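(5-formylfuran-3-yl)methyl phosphate transaminase (Methanococcus jannaschii, PDB 2Z61) catalyses the pyridoxal-phosphate-dependent transfer of an amino group from alanine to 4-(hydroxymethyl)-2-furancarboxaldehyde phosphate, giving pyruvate and the furan precursor of methanofuran. Local coordinates at residues P89-I94 / S236-I241; L102-S107 / K246-L251; N193-E198 / S277-F282; F296-N301 / V309-G314. All coordinates share one frame; numbering follows the deposited sequence.

Contact 1: residues P89-I94 / S236-I241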
loop_
_atom_site.group_PDB
_atom_site.type_symbol
_atom_site.label_atom_id
_atom_site.label_comp_id
_atom_site.label_asym_id
_atom_site.label_seq_id
_atom_site.Cartn_x
_atom_site.Cartn_y
_atom_site.Cartn_z
ATOM N N PRO A 89 13.470 17.804 -5.146
ATOM C CA PRO A 89 12.169 17.241 -4.769
ATOM C C PRO A 89 11.646 16.165 -5.717
ATOM O O PRO A 89 10.906 15.278 -5.298
ATOM C CB PRO A 89 11.266 18.468 -4.722
ATOM C CG PRO A 89 12.204 19.522 -4.209
ATOM C CD PRO A 89 13.448 19.275 -5.048
ATOM N N ASP A 90 12.030 16.243 -6.987
ATOM C CA ASP A 90 11.598 15.258 -7.976
ATOM C C ASP A 90 12.262 13.896 -7.763
ATOM O O ASP A 90 11.828 12.897 -8.335
ATOM C CB ASP A 90 11.904 15.749 -9.399
ATOM C CG ASP A 90 10.884 16.763 -9.907
ATOM O OD1 ASP A 90 9.666 16.531 -9.736
ATOM O OD2 ASP A 90 11.303 17.786 -10.491
ATOM N N ASN A 91 13.313 13.862 -6.947
ATOM C CA ASN A 91 14.028 12.617 -6.668
ATOM C C ASN A 91 13.434 11.893 -5.469
ATOM O O ASN A 91 14.011 10.930 -4.970
ATOM C CB ASN A 91 15.502 12.895 -6.372
ATOM C CG ASN A 91 16.241 13.453 -7.557
ATOM O OD1 ASN A 91 17.018 14.401 -7.430
ATOM N ND2 ASN A 91 16.000 12.873 -8.729
ATOM N N ILE A 92 12.276 12.359 -5.017
ATOM C CA ILE A 92 11.622 11.791 -3.849
ATOM C C ILE A 92 10.171 11.401 -4.126
ATOM O O ILE A 92 9.451 12.117 -4.816
ATOM C CB ILE A 92 11.629 12.817 -2.686
ATOM C CG1 ILE A 92 13.039 13.384 -2.503
ATOM C CG2 ILE A 92 11.117 12.172 -1.400
ATOM C CD1 ILE A 92 13.242 14.146 -1.201
ATOM N N ILE A 93 9.748 10.257 -3.600
ATOM C CA ILE A 93 8.359 9.837 -3.746
ATOM C C ILE A 93 7.819 9.439 -2.378
ATOM O O ILE A 93 8.475 8.717 -1.620
ATOM C CB ILE A 93 8.184 8.648 -4.701
ATOM C CG1 ILE A 93 8.538 9.061 -6.127
ATOM C CG2 ILE A 93 6.737 8.182 -4.678
ATOM C CD1 ILE A 93 8.155 8.022 -7.171
ATOM N N ILE A 94 6.628 9.935 -2.056
ATOM C CA ILE A 94 5.994 9.617 -0.781
ATOM C C ILE A 94 5.207 8.315 -0.981
ATOM O O ILE A 94 4.320 8.239 -1.835
ATOM C CB ILE A 94 5.025 10.744 -0.346
ATOM C CG1 ILE A 94 5.749 12.092 -0.348
ATOM C CG2 ILE A 94 4.470 10.450 1.034
ATOM C CD1 ILE A 94 7.068 12.119 0.436
ATOM N N SER A 236 16.116 8.386 -4.977
ATOM C CA SER A 236 17.036 7.798 -5.945
ATOM C C SER A 236 17.176 8.723 -7.160
ATOM O O SER A 236 16.714 9.859 -7.125
ATOM C CB SER A 236 16.526 6.421 -6.378
ATOM O OG SER A 236 17.431 5.793 -7.268
ATOM N N ASN A 237 17.814 8.244 -8.225
ATOM C CA ASN A 237 17.983 9.060 -9.428
ATOM C C ASN A 237 16.701 9.074 -10.268
ATOM O O ASN A 237 15.778 8.295 -10.026
ATOM C CB ASN A 237 19.169 8.554 -10.267
ATOM C CG ASN A 237 18.959 7.146 -10.796
ATOM O OD1 ASN A 237 18.043 6.893 -11.578
ATOM N ND2 ASN A 237 19.811 6.220 -10.367
ATOM N N ASP A 238 16.659 9.961 -11.257
ATOM C CA ASP A 238 15.498 10.132 -12.129
ATOM C C ASP A 238 14.910 8.863 -12.730
ATOM O O ASP A 238 13.706 8.631 -12.626
ATOM C CB ASP A 238 15.835 11.099 -13.268
ATOM C CG ASP A 238 16.171 12.493 -12.774
ATOM O OD1 ASP A 238 15.328 13.116 -12.090
ATOM O OD2 ASP A 238 17.288 12.967 -13.071
ATOM N N GLU A 239 15.747 8.050 -13.369
ATOM C CA GLU A 239 15.268 6.821 -14.001
ATOM C C GLU A 239 14.577 5.870 -13.037
ATOM O O GLU A 239 13.545 5.292 -13.365
ATOM C CB GLU A 239 16.412 6.090 -14.702
ATOM C CG GLU A 239 16.965 6.841 -15.903
ATOM C CD GLU A 239 18.059 6.072 -16.622
ATOM O OE1 GLU A 239 17.815 4.905 -16.999
ATOM O OE2 GLU A 239 19.160 6.636 -16.813
ATOM N N ILE A 240 15.149 5.701 -11.851
ATOM C CA ILE A 240 14.562 4.814 -10.867
ATOM C C ILE A 240 13.292 5.410 -10.255
ATOM O O ILE A 240 12.295 4.704 -10.070
ATOM C CB ILE A 240 15.590 4.469 -9.774
ATOM C CG1 ILE A 240 16.629 3.507 -10.357
ATOM C CG2 ILE A 240 14.898 3.856 -8.567
ATOM C CD1 ILE A 240 17.618 2.983 -9.353
ATOM N N ILE A 241 13.315 6.705 -9.960
ATOM C CA ILE A 241 12.151 7.359 -9.379
ATOM C C ILE A 241 10.979 7.337 -10.348
ATOM O O ILE A 241 9.836 7.127 -9.946
ATOM C CB ILE A 241 12.456 8.823 -8.986
ATOM C CG1 ILE A 241 13.325 8.855 -7.730
ATOM C CG2 ILE A 241 11.167 9.582 -8.739
ATOM C CD1 ILE A 241 12.683 8.203 -6.505
#
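Asn91 and Ser236 are the backbone meeting point, their CA atoms 5.7 Å apart, and Ser236 N gives Asn91 O a weak hydrogen bond of 3.3 Å. That same carbonyl oxygen also receives a methyl group: Ile241 CD1 lies 3.4 Å from Asn91 O. The other branch, Ile241 CG2, is set anti to the backbone N (chi1 of CG1 -74°) and reaches both Asp90 O and Ile93, where CG2 to Ile93 CD1 is 3.7 Å. The two isoleucines run past each other in opposite senses, carrying Ile93 CD1 to within 3.4 Å of Ile241 O. Cutting Ile241 back to an alanine is likely to open a gap beside the carbonyls of Asp90 and Asn91 and leave Ile93 CD1 without its methyl partner. On the more exposed side, Asn91 ND2 approaches Asp238 OD1 at 3.4 Å, with amide and carboxylate planes 47° apart. Asn237 N-caps the helix, its OD1 accepting from Ile240 N at 3.1 Å while its ND2 bonds to Leu211 O. The contact thus joins edge strand 92-95, paired antiparallel with strand 232-235, to the start of helix 238-251, at the border of the mixed sheet characteristic of this aminotransferase family's large domain.

Contact 2: residues L102-S107 / K246-L251; sequences LFFALS and KLQQNL
Phe104 against Leu247 makes this a buried helix-helix contact, in which helix 98-109 meets helix 238-251; the short axes pass 10.6 Å apart, with their N-to-C directions 126° from each other. No hydrogen bond crosses it; the contact rests mainly on apolar and CH-pi packing. Leu247 CB sits over one face of the Phe104 ring, 4.3 Å from the centroid and 13° off the normal, a CH-pi contact. From the same leucine, CD1 reaches back to the first helix, touching Phe104 O at 3.5 Å and Ser107 CB at 3.8 Å. The ring edge is used differently: Gln248 OE1 lies near the ring plane, 3.5 Å from Phe104 CE1, its amide turned almost perpendicular to the ring. The bend of Gln248 at chi2 (112°) turns the amide out of line with the start of its chain, and NE2 is held by Ile94 O and Ser65 O. Both helices belong to the three-layer alpha/beta/alpha large domain of fold-type I PLP enzymes, and helix 98-109 also packs through Ala105 on strand 214-219. At the far end of the ring, Phe104 CZ lies 4.2 Å from Leu251 CB. The contact borders the dimer interface directly: Leu251 packs on Phe103 of the second subunit, and Phe103 on Leu251 of that subunit. Within the first helix, Ser107 OG donates to Phe103 O at 2.9 Å, from the other face of the carbonyl plane than Ser107 N.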
loop_
_atom_site.group_PDB
_atom_site.type_symbol
_atom_site.label_atom_id
_atom_site.label_comp_id
_atom_site.label_asym_id
_atom_site.label_seq_id
_atom_site.Cartn_x
_atom_site.Cartn_y
_atom_site.Cartn_z
ATOM N N LEU A 102 10.164 -0.206 -0.171
ATOM C CA LEU A 102 11.157 -1.237 -0.426
ATOM C C LEU A 102 10.681 -2.154 -1.558
ATOM O O LEU A 102 11.419 -2.417 -2.507
ATOM C CB LEU A 102 11.397 -2.058 0.842
ATOM C CG LEU A 102 12.417 -3.199 0.732
ATOM C CD1 LEU A 102 13.825 -2.638 0.598
ATOM C CD2 LEU A 102 12.316 -4.082 1.961
ATOM N N PHE A 103 9.445 -2.633 -1.462
ATOM C CA PHE A 103 8.927 -3.518 -2.498
ATOM C C PHE A 103 9.024 -2.894 -3.890
ATOM O O PHE A 103 9.442 -3.544 -4.841
ATOM C CB PHE A 103 7.477 -3.900 -2.220
ATOM C CG PHE A 103 6.923 -4.865 -3.224
ATOM C CD1 PHE A 103 7.263 -6.213 -3.167
ATOM C CD2 PHE A 103 6.116 -4.420 -4.263
ATOM C CE1 PHE A 103 6.808 -7.099 -4.136
ATOM C CE2 PHE A 103 5.657 -5.303 -5.236
ATOM C CZ PHE A 103 6.004 -6.640 -5.170
ATOM N N PHE A 104 8.623 -1.629 -4.003
ATOM C CA PHE A 104 8.679 -0.924 -5.276
ATOM C C PHE A 104 10.120 -0.782 -5.770
ATOM O O PHE A 104 10.381 -0.860 -6.973
ATOM C CB PHE A 104 8.046 0.465 -5.137
ATOM C CG PHE A 104 6.548 0.450 -4.973
ATOM C CD1 PHE A 104 5.863 1.620 -4.645
ATOM C CD2 PHE A 104 5.817 -0.718 -5.173
ATOM C CE1 PHE A 104 4.468 1.630 -4.521
ATOM C CE2 PHE A 104 4.425 -0.718 -5.051
ATOM C CZ PHE A 104 3.750 0.460 -4.725
ATOM N N ALA A 105 11.051 -0.566 -4.837
ATOM C CA ALA A 105 12.467 -0.417 -5.183
ATOM C C ALA A 105 12.991 -1.693 -5.833
ATOM O O ALA A 105 13.569 -1.650 -6.922
ATOM C CB ALA A 105 13.285 -0.088 -3.930
ATOM N N LEU A 106 12.782 -2.823 -5.158
ATOM C CA LEU A 106 13.214 -4.122 -5.677
ATOM C C LEU A 106 12.565 -4.417 -7.036
ATOM O O LEU A 106 13.235 -4.890 -7.961
ATOM C CB LEU A 106 12.871 -5.237 -4.675
ATOM C CG LEU A 106 13.750 -5.361 -3.420
ATOM C CD1 LEU A 106 13.102 -6.304 -2.414
ATOM C CD2 LEU A 106 15.143 -5.867 -3.801
ATOM N N SER A 107 11.271 -4.118 -7.165
ATOM C CA SER A 107 10.551 -4.370 -8.418
ATOM C C SER A 107 11.143 -3.678 -9.635
ATOM O O SER A 107 11.183 -4.248 -10.725
ATOM C CB SER A 107 9.084 -3.934 -8.303
ATOM O OG SER A 107 8.391 -4.665 -7.308
ATOM N N LYS A 246 5.433 4.858 -11.691
ATOM C CA LYS A 246 4.503 4.054 -12.470
ATOM C C LYS A 246 3.903 2.966 -11.594
ATOM O O LYS A 246 2.699 2.703 -11.660
ATOM C CB LYS A 246 5.217 3.428 -13.668
ATOM C CG LYS A 246 5.828 4.454 -14.614
ATOM C CD LYS A 246 6.855 3.828 -15.546
ATOM C CE LYS A 246 6.254 2.692 -16.356
ATOM N NZ LYS A 246 5.236 3.186 -17.324
ATOM N N LEU A 247 4.739 2.335 -10.773
ATOM C CA LEU A 247 4.261 1.291 -9.878
ATOM C C LEU A 247 3.280 1.894 -8.872
ATOM O O LEU A 247 2.223 1.321 -8.594
ATOM C CB LEU A 247 5.434 0.651 -9.131
ATOM C CG LEU A 247 6.373 -0.231 -9.953
ATOM C CD1 LEU A 247 7.596 -0.569 -9.132
ATOM C CD2 LEU A 247 5.649 -1.504 -10.384
ATOM N N GLN A 248 3.637 3.055 -8.330
ATOM C CA GLN A 248 2.803 3.749 -7.354
ATOM C C GLN A 248 1.457 4.185 -7.937
ATOM O O GLN A 248 0.423 4.038 -7.289
ATOM C CB GLN A 248 3.544 4.970 -6.797
ATOM C CG GLN A 248 2.672 5.899 -5.948
ATOM C CD GLN A 248 3.056 5.889 -4.477
ATOM O OE1 GLN A 248 3.172 4.837 -3.862
ATOM N NE2 GLN A 248 3.249 7.069 -3.909
ATOM N N GLN A 249 1.469 4.718 -9.155
ATOM C CA GLN A 249 0.238 5.170 -9.799
ATOM C C GLN A 249 -0.745 4.028 -10.043
ATOM O O GLN A 249 -1.960 4.233 -10.033
ATOM C CB GLN A 249 0.545 5.851 -11.134
ATOM C CG GLN A 249 1.448 7.055 -11.029
ATOM C CD GLN A 249 1.867 7.578 -12.388
ATOM O OE1 GLN A 249 2.492 6.864 -13.170
ATOM N NE2 GLN A 249 1.527 8.830 -12.675
ATOM N N ASN A 250 -0.223 2.829 -10.260
ATOM C CA ASN A 250 -1.077 1.676 -10.517
ATOM C C ASN A 250 -1.537 0.948 -9.257
ATOM O O ASN A 250 -2.735 0.729 -9.065
ATOM C CB ASN A 250 -0.359 0.680 -11.443
ATOM C CG ASN A 250 -0.395 1.107 -12.909
ATOM O OD1 ASN A 250 -1.292 0.716 -13.659
ATOM N ND2 ASN A 250 0.577 1.916 -13.317
ATOM N N LEU A 251 -0.582 0.598 -8.398
ATOM C CA LEU A 251 -0.855 -0.165 -7.184
ATOM C C LEU A 251 -1.370 0.545 -5.938
ATOM O O LEU A 251 -2.013 -0.088 -5.096
ATOM C CB LEU A 251 0.400 -0.950 -6.782
ATOM C CG LEU A 251 0.951 -2.040 -7.705
ATOM C CD1 LEU A 251 -0.113 -3.081 -7.918
ATOM C CD2 LEU A 251 1.391 -1.458 -9.037
#

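Contact 3: residues N193-E198 / S277-F282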
loop_
_atom_site.group_PDB
_atom_site.type_symbol
_atom_site.label_atom_id
_atom_site.label_comp_id
_atom_site.label_asym_id
_atom_site.label_seq_id
_atom_site.Cartn_x
_atom_site.Cartn_y
_atom_site.Cartn_z
ATOM N N ASN A 193 17.162 5.119 11.170
ATOM C CA ASN A 193 18.167 6.167 11.252
ATOM C C ASN A 193 17.611 7.248 12.176
ATOM O O ASN A 193 16.417 7.541 12.152
ATOM C CB ASN A 193 18.434 6.728 9.856
ATOM C CG ASN A 193 19.862 7.166 9.670
ATOM O OD1 ASN A 193 20.165 7.985 8.802
ATOM N ND2 ASN A 193 20.752 6.631 10.495
ATOM N N GLY A 194 18.471 7.840 12.996
ATOM C CA GLY A 194 18.002 8.851 13.927
ATOM C C GLY A 194 17.930 8.209 15.301
ATOM O O GLY A 194 18.118 8.864 16.325
ATOM N N LEU A 195 17.638 6.912 15.320
ATOM C CA LEU A 195 17.587 6.170 16.571
ATOM C C LEU A 195 18.972 5.572 16.782
ATOM O O LEU A 195 19.164 4.360 16.697
ATOM C CB LEU A 195 16.529 5.066 16.491
ATOM C CG LEU A 195 15.093 5.591 16.420
ATOM C CD1 LEU A 195 14.112 4.438 16.345
ATOM C CD2 LEU A 195 14.821 6.456 17.643
ATOM N N VAL A 196 19.942 6.447 17.024
ATOM C CA VAL A 196 21.332 6.048 17.246
ATOM C C VAL A 196 21.795 6.730 18.526
ATOM O O VAL A 196 21.678 7.943 18.662
ATOM C CB VAL A 196 22.212 6.456 16.045
ATOM C CG1 VAL A 196 23.678 6.188 16.342
ATOM C CG2 VAL A 196 21.780 5.665 14.820
ATOM N N TYR A 197 22.329 5.948 19.460
ATOM C CA TYR A 197 22.730 6.486 20.755
ATOM C C TYR A 197 24.216 6.737 20.980
ATOM O O TYR A 197 24.595 7.364 21.963
ATOM C CB TYR A 197 22.172 5.573 21.851
ATOM C CG TYR A 197 20.760 5.115 21.540
ATOM C CD1 TYR A 197 20.491 3.786 21.223
ATOM C CD2 TYR A 197 19.708 6.029 21.483
ATOM C CE1 TYR A 197 19.211 3.372 20.850
ATOM C CE2 TYR A 197 18.419 5.629 21.107
ATOM C CZ TYR A 197 18.182 4.300 20.791
ATOM O OH TYR A 197 16.924 3.900 20.404
ATOM N N GLU A 198 25.050 6.240 20.074
ATOM C CA GLU A 198 26.495 6.431 20.152
ATOM C C GLU A 198 27.050 6.635 18.748
ATOM O O GLU A 198 26.816 5.819 17.856
ATOM C CB GLU A 198 27.178 5.214 20.775
ATOM C CG GLU A 198 27.157 5.162 22.288
ATOM C CD GLU A 198 27.977 4.002 22.823
ATOM O OE1 GLU A 198 29.190 3.947 22.523
ATOM O OE2 GLU A 198 27.413 3.150 23.544
ATOM N N SER A 277 13.494 13.794 23.318
ATOM C CA SER A 277 13.091 13.288 24.621
ATOM C C SER A 277 12.877 11.781 24.483
ATOM O O SER A 277 13.216 11.000 25.378
ATOM C CB SER A 277 11.789 13.968 25.056
ATOM O OG SER A 277 11.205 13.312 26.167
ATOM N N MET A 278 12.321 11.383 23.344
ATOM C CA MET A 278 12.056 9.977 23.068
ATOM C C MET A 278 13.382 9.233 22.918
ATOM O O MET A 278 13.566 8.157 23.484
ATOM C CB MET A 278 11.228 9.847 21.782
ATOM C CG MET A 278 10.473 8.528 21.627
ATOM S SD MET A 278 9.625 8.370 20.016
ATOM C CE MET A 278 8.191 9.458 20.257
ATOM N N ILE A 279 14.309 9.817 22.163
ATOM C CA ILE A 279 15.603 9.185 21.960
ATOM C C ILE A 279 16.321 8.959 23.291
ATOM O O ILE A 279 16.928 7.916 23.495
ATOM C CB ILE A 279 16.494 10.016 21.002
ATOM C CG1 ILE A 279 15.914 9.950 19.584
ATOM C CG2 ILE A 279 17.926 9.477 21.008
ATOM C CD1 ILE A 279 16.602 10.841 18.576
ATOM N N LYS A 280 16.241 9.928 24.197
ATOM C CA LYS A 280 16.882 9.791 25.504
ATOM C C LYS A 280 16.291 8.619 26.291
ATOM O O LYS A 280 17.020 7.824 26.877
ATOM C CB LYS A 280 16.718 11.077 26.323
ATOM C CG LYS A 280 17.896 12.036 26.259
ATOM C CD LYS A 280 18.220 12.465 24.843
ATOM C CE LYS A 280 19.349 13.487 24.839
ATOM N NZ LYS A 280 19.033 14.668 25.703
ATOM N N GLU A 281 14.966 8.516 26.304
ATOM C CA GLU A 281 14.307 7.435 27.024
ATOM C C GLU A 281 14.730 6.069 26.480
ATOM O O GLU A 281 15.024 5.157 27.251
ATOM C CB GLU A 281 12.781 7.589 26.935
ATOM C CG GLU A 281 12.007 6.439 27.570
ATOM C CD GLU A 281 12.214 6.334 29.074
ATOM O OE1 GLU A 281 13.347 6.550 29.556
ATOM O OE2 GLU A 281 11.236 6.020 29.777
ATOM N N PHE A 282 14.762 5.932 25.155
ATOM C CA PHE A 282 15.164 4.670 24.533
ATOM C C PHE A 282 16.579 4.290 24.965
ATOM O O PHE A 282 16.868 3.122 25.206
ATOM C CB PHE A 282 15.119 4.784 23.000
ATOM C CG PHE A 282 13.799 4.375 22.379
ATOM C CD1 PHE A 282 13.268 5.093 21.316
ATOM C CD2 PHE A 282 13.115 3.250 22.826
ATOM C CE1 PHE A 282 12.079 4.699 20.707
ATOM C CE2 PHE A 282 11.922 2.844 22.222
ATOM C CZ PHE A 282 11.405 3.572 21.161
#
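Ile279 and Phe282, one turn apart on the long helix 269-295, receive Leu195 and Tyr197, and so fasten to that helix the irregular loop that follows strand 185-189 of the large-domain sheet. Leu195 is the centre of an inverse gamma turn, and the loop's backbone bonds to Ala306 and Ile304 lie outside the contact. Evidence for tight packing comes from Tyr197. Its side chain crosses those of Ile279 and Phe282 at a slant, with CE2 touching Ile279 CG2 at 3.9 Å and Ile279 O at 3.6 Å, while CZ lies 3.8 Å from Phe282 CB. Ile279 splits its contacts: CG2, anti to the backbone N, meets the tyrosine, whereas CD1 at the end of the other branch (chi1 -69°, chi2 174°) runs to Gly194 O, 3.4 Å away. Leu195 is more loosely placed, since its CD2 alone bridges Ile279 CG1 and Phe282 CD1, at 4.1 and 4.2 Å respectively. The backbone of Gly194 has positive phi, at which a CB would press on the preceding carbonyl oxygen. The solvent side differs: there the exposed Glu198 forms its salt bridge with Arg286, beyond the contact. On the buried side, Phe282 also meets Phe41 edge-to-face. No hydrogen bond joins the two segments; the Tyr197 hydroxyl bonds instead to Ala306 O, while the same OH rests 3.3 Å from Phe282 CB.

Contact 4: residues F296-N301 / V309-G314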
loop_
_atom_site.group_PDB
_atom_site.type_symbol
_atom_site.label_atom_id
_atom_site.label_comp_id
_atom_site.label_asym_id
_atom_site.label_seq_id
_atom_site.Cartn_x
_atom_site.Cartn_y
_atom_site.Cartn_z
ATOM N N PHE A 296 23.855 -11.663 32.581
ATOM C CA PHE A 296 23.381 -12.983 32.183
ATOM C C PHE A 296 24.482 -13.792 31.506
ATOM O O PHE A 296 24.295 -14.965 31.185
ATOM C CB PHE A 296 22.199 -12.845 31.212
ATOM C CG PHE A 296 20.941 -12.303 31.839
ATOM C CD1 PHE A 296 20.039 -11.570 31.078
ATOM C CD2 PHE A 296 20.641 -12.548 33.179
ATOM C CE1 PHE A 296 18.858 -11.089 31.637
ATOM C CE2 PHE A 296 19.458 -12.069 33.748
ATOM C CZ PHE A 296 18.566 -11.339 32.974
ATOM N N GLY A 297 25.628 -13.161 31.279
ATOM C CA GLY A 297 26.720 -13.857 30.624
ATOM C C GLY A 297 26.475 -14.045 29.137
ATOM O O GLY A 297 27.123 -14.880 28.499
ATOM N N TRP A 298 25.538 -13.278 28.579
ATOM C CA TRP A 298 25.229 -13.363 27.152
ATOM C C TRP A 298 26.176 -12.488 26.336
ATOM O O TRP A 298 26.773 -11.549 26.860
ATOM C CB TRP A 298 23.786 -12.928 26.876
ATOM C CG TRP A 298 22.743 -13.844 27.434
ATOM C CD1 TRP A 298 22.911 -15.144 27.817
ATOM C CD2 TRP A 298 21.351 -13.550 27.606
ATOM N NE1 TRP A 298 21.707 -15.680 28.214
ATOM C CE2 TRP A 298 20.734 -14.724 28.095
ATOM C CE3 TRP A 298 20.565 -12.410 27.391
ATOM C CZ2 TRP A 298 19.365 -14.791 28.373
ATOM C CZ3 TRP A 298 19.202 -12.475 27.667
ATOM C CH2 TRP A 298 18.616 -13.660 28.154
ATOM N N GLU A 299 26.303 -12.794 25.048
ATOM C CA GLU A 299 27.183 -12.032 24.173
ATOM C C GLU A 299 26.451 -11.158 23.164
ATOM O O GLU A 299 25.485 -11.587 22.530
ATOM C CB GLU A 299 28.125 -12.966 23.412
ATOM C CG GLU A 299 29.320 -13.446 24.211
ATOM C CD GLU A 299 30.242 -14.317 23.386
ATOM O OE1 GLU A 299 30.638 -13.883 22.282
ATOM O OE2 GLU A 299 30.571 -15.433 23.838
ATOM N N VAL A 300 26.880 -9.909 23.048
ATOM C CA VAL A 300 26.321 -9.003 22.059
ATOM C C VAL A 300 27.549 -8.302 21.552
ATOM O O VAL A 300 28.638 -8.508 22.080
ATOM C CB VAL A 300 25.360 -7.936 22.651
ATOM C CG1 VAL A 300 24.102 -8.602 23.207
ATOM C CG2 VAL A 300 26.083 -7.105 23.705
ATOM N N ASN A 301 27.397 -7.477 20.535
ATOM C CA ASN A 301 28.536 -6.765 19.972
ATOM C C ASN A 301 28.153 -5.397 19.506
ATOM O O ASN A 301 27.815 -5.272 18.315
ATOM C CB ASN A 301 28.692 -7.001 18.535
ATOM C CG ASN A 301 28.787 -8.438 18.168
ATOM O OD1 ASN A 301 29.731 -9.123 18.566
ATOM N ND2 ASN A 301 27.816 -8.928 17.416
ATOM N N VAL A 309 18.192 -5.628 20.762
ATOM C CA VAL A 309 19.461 -6.187 21.215
ATOM C C VAL A 309 19.326 -7.654 20.808
ATOM O O VAL A 309 18.280 -8.276 21.034
ATOM C CB VAL A 309 19.647 -6.043 22.738
ATOM C CG1 VAL A 309 20.984 -6.626 23.149
ATOM C CG2 VAL A 309 19.600 -4.563 23.129
ATOM N N PHE A 310 20.367 -8.197 20.185
ATOM C CA PHE A 310 20.336 -9.570 19.679
ATOM C C PHE A 310 21.446 -10.423 20.309
ATOM O O PHE A 310 22.425 -10.772 19.649
ATOM C CB PHE A 310 20.506 -9.519 18.156
ATOM C CG PHE A 310 20.019 -10.738 17.434
ATOM C CD1 PHE A 310 18.678 -11.107 17.490
ATOM C CD2 PHE A 310 20.886 -11.488 16.652
ATOM C CE1 PHE A 310 18.208 -12.206 16.769
ATOM C CE2 PHE A 310 20.430 -12.586 15.928
ATOM C CZ PHE A 310 19.086 -12.944 15.987
ATOM N N PRO A 311 21.289 -10.790 21.588
ATOM C CA PRO A 311 22.272 -11.595 22.317
ATOM C C PRO A 311 22.395 -13.067 21.946
ATOM O O PRO A 311 21.408 -13.721 21.592
ATOM C CB PRO A 311 21.837 -11.426 23.766
ATOM C CG PRO A 311 20.346 -11.374 23.639
ATOM C CD PRO A 311 20.151 -10.443 22.458
ATOM N N ASN A 312 23.624 -13.571 22.032
ATOM C CA ASN A 312 23.913 -14.978 21.776
ATOM C C ASN A 312 23.763 -15.625 23.151
ATOM O O ASN A 312 24.609 -15.435 24.024
ATOM C CB ASN A 312 25.350 -15.160 21.285
ATOM C CG ASN A 312 25.685 -16.612 20.987
ATOM O OD1 ASN A 312 25.396 -17.503 21.784
ATOM N ND2 ASN A 312 26.301 -16.851 19.838
ATOM N N ILE A 313 22.685 -16.374 23.347
ATOM C CA ILE A 313 22.440 -17.009 24.635
ATOM C C ILE A 313 23.061 -18.392 24.742
ATOM O O ILE A 313 22.746 -19.154 25.659
ATOM C CB ILE A 313 20.930 -17.119 24.914
ATOM C CG1 ILE A 313 20.271 -18.023 23.872
ATOM C CG2 ILE A 313 20.304 -15.729 24.897
ATOM C CD1 ILE A 313 18.796 -18.263 24.120
ATOM N N GLY A 314 23.944 -18.710 23.802
ATOM C CA GLY A 314 24.608 -20.000 23.811
ATOM C C GLY A 314 23.690 -21.203 23.701
ATOM O O GLY A 314 24.109 -22.327 23.976
#
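Trp298 and Ile313 lie side by side and point the same way, so that Ile313 CG2 comes down over the centre of the indole. It stands 3.5 Å from the centroid of the five-membered ring and 17° off the normal, a close CH-pi contact. Ile313 CG1 takes the place between backbone N and carbonyl carbon (chi1 63°), which leaves CG2 anti to the carbonyl carbon and facing the indole. The opposite face of the indole is covered by Phe296 CB, so the ring is sandwiched. Pro311 also runs alongside the tryptophan, with CG 3.9 Å from Trp298 CE3. With an alanine in place of Trp298, Ile313 CG2, Pro311 CG and Phe296 CB are likely to be left facing a gap. Beyond Pro311, Val300 CG1 touches both Pro311 CB and Val309 CG1, each at 3.7 Å. Between these groups, Glu299 and Asn312 form a single antiparallel, hydrogen-bonded bridge: Asn312 N donates to Glu299 O at 2.8 Å, and Glu299 N returns a weak bond to Asn312 O at 3.3 Å. Pro311 CA adds a C-H...O contact to Glu299 O. Asn312 OD1 closes an Asx turn on Gly314 N, and Gly297 ends helix 269-295 in a Schellman motif. Apolar cover and one short backbone bond, with no charged pair, thus join the end of that helix to the chain leaving strand 308-309, which pairs with 346-349 in the small antiparallel sheet.

How the contacts relate
Contacts 1 and 2 are neighbours, with centres 12 Å apart: both draw on helix 238-251, and they touch where Gln248 NE2 of contact 2 comes within 2.6 Å of Ile94 O of contact 1. They therefore tie one helix to the edge strand and to helix 98-109. Contacts 3 and 4 share the neighbourhood of helix 269-295, the first on its body and the second just past its end; their centres are 22 Å apart and their nearest atoms about 8 Å. Contact 4 lies across the chain's centre from contacts 1 and 2, at 40 and 38 Å between centres. The lysine that carries the pyridoxal phosphate, Lys222, is not modelled, so no distance from it to the contacts can be given.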